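Local coordinates for methionine import ATP-binding protein metN 2 (Enterococcus faecalis, PDB 2QSW) that belongs to the ATP-binding subunits of ABC transporters and is represented by its C-terminal NIL domain, a small ferredoxin-like fold of the ACT clan, at residues Q45-E50 against I80-E85; L37-H42 against L90-E95. All blocks are in the same frame, centred on the assembly; numbering follows the deposited sequence. Where two conformers were deposited one is given.

Contact 1. Residues Q45-E50 against I80-E85; sequences QEYQVE and ILAAIE. With ZN (zinc ion), chain C.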
# COMPACT_ATOMS: atom_id res chain seq x y z
N GLN A 45 11.25 7.02 15.08
CA GLN A 45 11.84 8.31 15.35
C GLN A 45 11.67 9.27 14.19
O GLN A 45 11.37 10.47 14.39
CB GLN A 45 13.31 8.09 15.68
CG GLN A 45 13.46 7.39 17.00
CD GLN A 45 14.88 7.07 17.35
OE1 GLN A 45 15.62 6.40 16.60
NE2 GLN A 45 15.27 7.52 18.52
N GLU A 46 11.84 8.77 12.98
CA GLU A 46 11.81 9.67 11.83
C GLU A 46 10.41 10.15 11.49
O GLU A 46 10.26 11.32 11.08
CB GLU A 46 12.43 9.00 10.62
CG GLU A 46 12.41 9.86 9.38
CD GLU A 46 13.34 9.33 8.30
OE1 GLU A 46 14.17 8.47 8.57
OE2 GLU A 46 13.26 9.80 7.15
N TYR A 47 9.42 9.24 11.61
CA TYR A 47 8.07 9.51 11.17
C TYR A 47 7.09 9.75 12.32
O TYR A 47 5.94 10.03 12.06
CB TYR A 47 7.59 8.41 10.23
CG TYR A 47 8.46 8.29 9.00
CD1 TYR A 47 8.32 9.17 7.94
CD2 TYR A 47 9.44 7.32 8.91
CE1 TYR A 47 9.12 9.09 6.84
CE2 TYR A 47 10.27 7.21 7.82
CZ TYR A 47 10.09 8.09 6.76
OH TYR A 47 10.89 8.00 5.64
N GLN A 48 7.53 9.63 13.57
CA GLN A 48 6.66 9.86 14.72
C GLN A 48 5.45 8.97 14.66
O GLN A 48 4.30 9.42 14.80
CB GLN A 48 6.30 11.33 14.82
CG GLN A 48 7.53 12.19 15.01
CD GLN A 48 8.21 11.93 16.35
OE1 GLN A 48 9.40 11.51 16.42
NE2 GLN A 48 7.44 12.16 17.43
N VAL A 49 5.74 7.69 14.46
CA VAL A 49 4.72 6.67 14.50
C VAL A 49 4.95 5.70 15.63
O VAL A 49 6.10 5.48 16.04
CB VAL A 49 4.64 5.88 13.18
CG1 VAL A 49 4.07 6.78 12.05
CG2 VAL A 49 5.98 5.23 12.80
N GLU A 50 3.86 5.15 16.15
CA GLU A 50 3.92 4.06 17.11
C GLU A 50 3.80 2.72 16.39
O GLU A 50 3.25 2.66 15.28
CB GLU A 50 2.83 4.21 18.17
CG GLU A 50 2.78 5.59 18.77
CD GLU A 50 1.78 5.72 19.92
OE1 GLU A 50 0.70 6.32 19.70
OE2 GLU A 50 2.08 5.23 21.04
N ILE A 80 1.98 8.21 8.83
CA ILE A 80 1.87 6.78 8.57
C ILE A 80 2.19 6.49 7.10
O ILE A 80 2.95 5.59 6.79
CB ILE A 80 0.46 6.23 8.95
CG1 ILE A 80 0.22 6.38 10.47
CG2 ILE A 80 0.26 4.77 8.44
CD1 ILE A 80 -1.19 6.02 10.91
N LEU A 81 1.56 7.21 6.18
CA LEU A 81 1.83 7.02 4.76
C LEU A 81 3.32 7.17 4.43
O LEU A 81 3.87 6.35 3.69
CB LEU A 81 0.93 7.92 3.90
CG LEU A 81 -0.59 7.72 4.06
CD1 LEU A 81 -1.30 8.71 3.16
CD2 LEU A 81 -1.06 6.27 3.75
N ALA A 82 3.94 8.19 4.97
CA ALA A 82 5.36 8.47 4.73
C ALA A 82 6.22 7.33 5.30
O ALA A 82 7.23 6.94 4.70
CB ALA A 82 5.75 9.80 5.34
N ALA A 83 5.83 6.80 6.48
CA ALA A 83 6.59 5.70 7.12
C ALA A 83 6.53 4.45 6.26
O ALA A 83 7.51 3.71 6.08
CB ALA A 83 6.05 5.41 8.52
N ILE A 84 5.35 4.20 5.67
CA ILE A 84 5.18 3.05 4.82
C ILE A 84 6.07 3.16 3.57
O ILE A 84 6.77 2.21 3.21
CB ILE A 84 3.68 2.90 4.41
CG1 ILE A 84 2.83 2.49 5.62
CG2 ILE A 84 3.55 1.92 3.23
CD1 ILE A 84 1.30 2.60 5.38
N GLU A 85 6.03 4.31 2.88
CA GLU A 85 6.94 4.49 1.71
C GLU A 85 8.39 4.48 2.18
O GLU A 85 9.28 3.96 1.46
CB GLU A 85 6.61 5.78 0.96
CG GLU A 85 7.32 5.95 -0.37
CD GLU A 85 7.11 4.82 -1.35
OE1 GLU A 85 6.08 4.12 -1.28
OE2 GLU A 85 8.02 4.68 -2.21
ZN ZN C . 15.42 7.44 7.52
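Tyr-47 lays one face of its ring flat on the backbone of Ala-83, joining the two helices of a ferredoxin-like (beta-alpha-beta-beta-alpha-beta) domain where helix 39-47 ends against helix 77-89. Ala-83 CA sits 3.8 Å from the ring centroid and only 14° off the normal, a CH-pi contact over the middle of the face. The same face extends over the preceding peptide, with Tyr-47 CE1 3.6 Å from Ala-82 O, while Ala-82 CB meets CD1 of Tyr-47 at 3.7 Å. The small side chains of Ala-82 and Ala-83 are consistent with so close an approach, 5.8 Å between Tyr-47 CA and Ala-83 CA. With CG turned opposite its own carbonyl carbon (chi1 -60°), the ring swings out over the neighbouring helix. Beyond Tyr-47 the chain leaves the helix at Gln-48 with positive phi and brings Val-49 back toward the same partner. Its CG1 branch lies against the backbone N and CA of Ile-80, 4.2 Å from Ile-80 CG1, and also touches the methyl of Ala-83. Val-49, Ile-80 and Ile-84 all reach Leu-73 of strand 64-74, so helix 77-89 and the segment after helix 39-47 pack on the sheet. Glu-85, its side chain leading away from 45-50, forms salt bridges with Arg-88 and with Lys-24 of the second subunit. The opposite face of the Tyr-47 ring is met by Glu-46 CG, 3.7 Å above the plane and offset toward the rim. From there the Glu-46 chain runs on extended to a zinc ion also held by His-42, its OE1 binding the metal at 1.9 Å.

Contact 2. Residues L37-H42 against L90-E95; sequences LPIISH and LRVETE. With ZN (zinc ion), chain B; ZN (zinc ion), chain C.
Leu-90 and His-42 meet at a slant: the CD1 methyl of Leu-90 comes up to CD2 of the His-42 imidazole at 4.0 Å, approaching the ring obliquely. The His-42 CG stands opposite the backbone N (chi1 -175°), and NE2 at the far end of the ring binds a zinc ion at 2.0 Å. One face of this imidazole carries Leu-37 CD2, offset toward the rim, and that methyl also faces Leu-90 CD2 across the contact at 4.4 Å. Ile-39, one helical turn before His-42, adds a further methyl; in the conformer modelled here, one of two, its CD1 touches both Leu-90 CD1 and, at 4.3 Å, Val-92 CG2. In the ferredoxin-like fold this is where the start of helix 39-47 faces the turn between helix 77-89 and strand 93-96. Both sides are shaped by helix ends. Pro-38 is the N-cap residue and centre of an inverse gamma turn, and its O accepts from His-42 N and from Ser-41 OG, the hydroxyl lying 44° out of the carbonyl plane. On the other side Arg-91, with positive phi, is the C-prime residue of a Schellman motif in which Val-92 N bonds to Leu-87 O. Past Val-92, whose side chain also packs on Leu-28 and Phe-30, the chain brings Glu-93 to a second zinc ion shared with His-31 and Glu-33. Bent at chi2 (95°), Glu-93 places OE1 2.0 Å from this metal. A water bound to the same zinc at 2.1 Å lies 2.7 Å from Arg-91 O, placed to donate to it, although other acceptors are in reach.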
# COMPACT_ATOMS: atom_id res chain seq x y z
N LEU A 37 20.19 -1.11 9.14
CA LEU A 37 20.02 -0.19 10.25
C LEU A 37 18.85 -0.72 11.10
O LEU A 37 18.18 -1.71 10.72
CB LEU A 37 19.88 1.26 9.75
CG LEU A 37 18.75 1.55 8.77
CD1 LEU A 37 17.45 1.53 9.52
CD2 LEU A 37 18.87 2.87 8.07
N PRO A 38 18.70 -0.17 12.33
CA PRO A 38 17.63 -0.62 13.23
C PRO A 38 16.27 -0.11 12.74
O PRO A 38 15.82 0.97 13.10
CB PRO A 38 18.06 -0.04 14.57
CG PRO A 38 19.53 0.28 14.41
CD PRO A 38 19.59 0.78 13.00
N ILE A 39 15.68 -0.88 11.85
CA ILE A 39 14.53 -0.44 11.02
C ILE A 39 13.38 0.12 11.83
O ILE A 39 12.87 1.23 11.58
CB ILE A 39 13.98 -1.62 10.19
CG1 ILE A 39 15.00 -2.11 9.16
CG2 ILE A 39 12.66 -1.24 9.48
CD1 ILE A 39 15.31 -1.14 8.08
N ILE A 40 12.94 -0.66 12.82
CA ILE A 40 11.71 -0.25 13.52
C ILE A 40 11.93 1.01 14.32
O ILE A 40 11.14 1.97 14.25
CB ILE A 40 11.11 -1.36 14.40
CG1 ILE A 40 10.67 -2.54 13.52
CG2 ILE A 40 9.95 -0.80 15.23
CD1 ILE A 40 9.58 -2.25 12.47
N SER A 41 13.02 1.09 15.08
CA SER A 41 13.27 2.36 15.80
C SER A 41 13.51 3.53 14.84
O SER A 41 13.14 4.68 15.14
CB SER A 41 14.43 2.23 16.80
OG SER A 41 15.55 1.67 16.17
N HIS A 42 14.17 3.25 13.72
CA HIS A 42 14.45 4.28 12.75
C HIS A 42 13.16 4.98 12.27
O HIS A 42 13.04 6.20 12.26
CB HIS A 42 15.18 3.65 11.58
CG HIS A 42 15.64 4.64 10.57
ND1 HIS A 42 16.90 5.18 10.59
CD2 HIS A 42 15.01 5.18 9.50
CE1 HIS A 42 17.04 6.02 9.58
NE2 HIS A 42 15.91 6.03 8.90
N LEU A 90 13.74 1.86 2.13
CA LEU A 90 14.73 1.12 2.91
C LEU A 90 14.77 -0.38 2.53
O LEU A 90 15.46 -1.15 3.20
CB LEU A 90 14.47 1.28 4.41
CG LEU A 90 14.63 2.74 4.91
CD1 LEU A 90 14.16 2.79 6.38
CD2 LEU A 90 16.08 3.25 4.72
N ARG A 91 14.08 -0.79 1.46
CA ARG A 91 14.13 -2.15 0.89
C ARG A 91 13.42 -3.16 1.77
O ARG A 91 13.77 -4.35 1.82
CB ARG A 91 15.56 -2.52 0.48
CG ARG A 91 16.22 -1.45 -0.44
CD ARG A 91 17.73 -1.52 -0.61
NE ARG A 91 18.09 -2.75 -1.32
CZ ARG A 91 19.33 -3.22 -1.47
NH1 ARG A 91 20.37 -2.60 -0.94
NH2 ARG A 91 19.51 -4.37 -2.13
N VAL A 92 12.38 -2.68 2.46
CA VAL A 92 11.44 -3.51 3.15
C VAL A 92 10.08 -3.38 2.42
O VAL A 92 9.38 -2.37 2.57
CB VAL A 92 11.28 -3.07 4.67
CG1 VAL A 92 10.22 -3.92 5.32
CG2 VAL A 92 12.60 -3.12 5.43
N GLU A 93 9.72 -4.39 1.67
CA GLU A 93 8.44 -4.39 0.94
C GLU A 93 7.30 -4.34 1.96
O GLU A 93 7.27 -5.09 2.92
CB GLU A 93 8.28 -5.61 0.07
CG GLU A 93 9.22 -5.68 -1.11
CD GLU A 93 10.50 -6.48 -0.85
OE1 GLU A 93 10.91 -6.60 0.33
OE2 GLU A 93 11.07 -7.00 -1.82
N THR A 94 6.37 -3.41 1.76
CA THR A 94 5.37 -3.10 2.76
C THR A 94 4.05 -2.88 2.06
O THR A 94 3.98 -2.19 1.05
CB THR A 94 5.79 -1.85 3.55
OG1 THR A 94 7.08 -2.05 4.15
CG2 THR A 94 4.78 -1.55 4.67
N GLU A 95 3.00 -3.46 2.61
CA GLU A 95 1.68 -3.13 2.14
C GLU A 95 0.60 -3.18 3.21
O GLU A 95 0.67 -3.95 4.15
CB GLU A 95 1.31 -3.96 0.97
CG GLU A 95 1.12 -5.38 1.22
CD GLU A 95 0.51 -6.09 -0.05
OE1 GLU A 95 0.94 -5.78 -1.18
OE2 GLU A 95 -0.40 -6.95 0.05
ZN ZN B . 12.60 -7.61 0.45
ZN ZN C . 15.42 7.44 7.52
O HOH W 1 12.96 -6.86 2.40

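The two contacts lie 10 Å apart between their centres and join opposite ends of helix 39-47 to consecutive elements of the chain: contact 1 takes the C-terminal end to helix 77-89, contact 2 the N-terminal end to the turn before strand 93-96. Along the sequence contact 1 is nested within the loop closed by contact 2. They touch directly where Ile-84 CG2 meets Thr-94 CG2 at 4.0 Å, between helix and sheet. One zinc ion also joins them, since its ligands Glu-46 and His-42 sit one helical turn apart. Both reach the second subunit, contact 1 through helix 77-89 and contact 2 through strand 93-96.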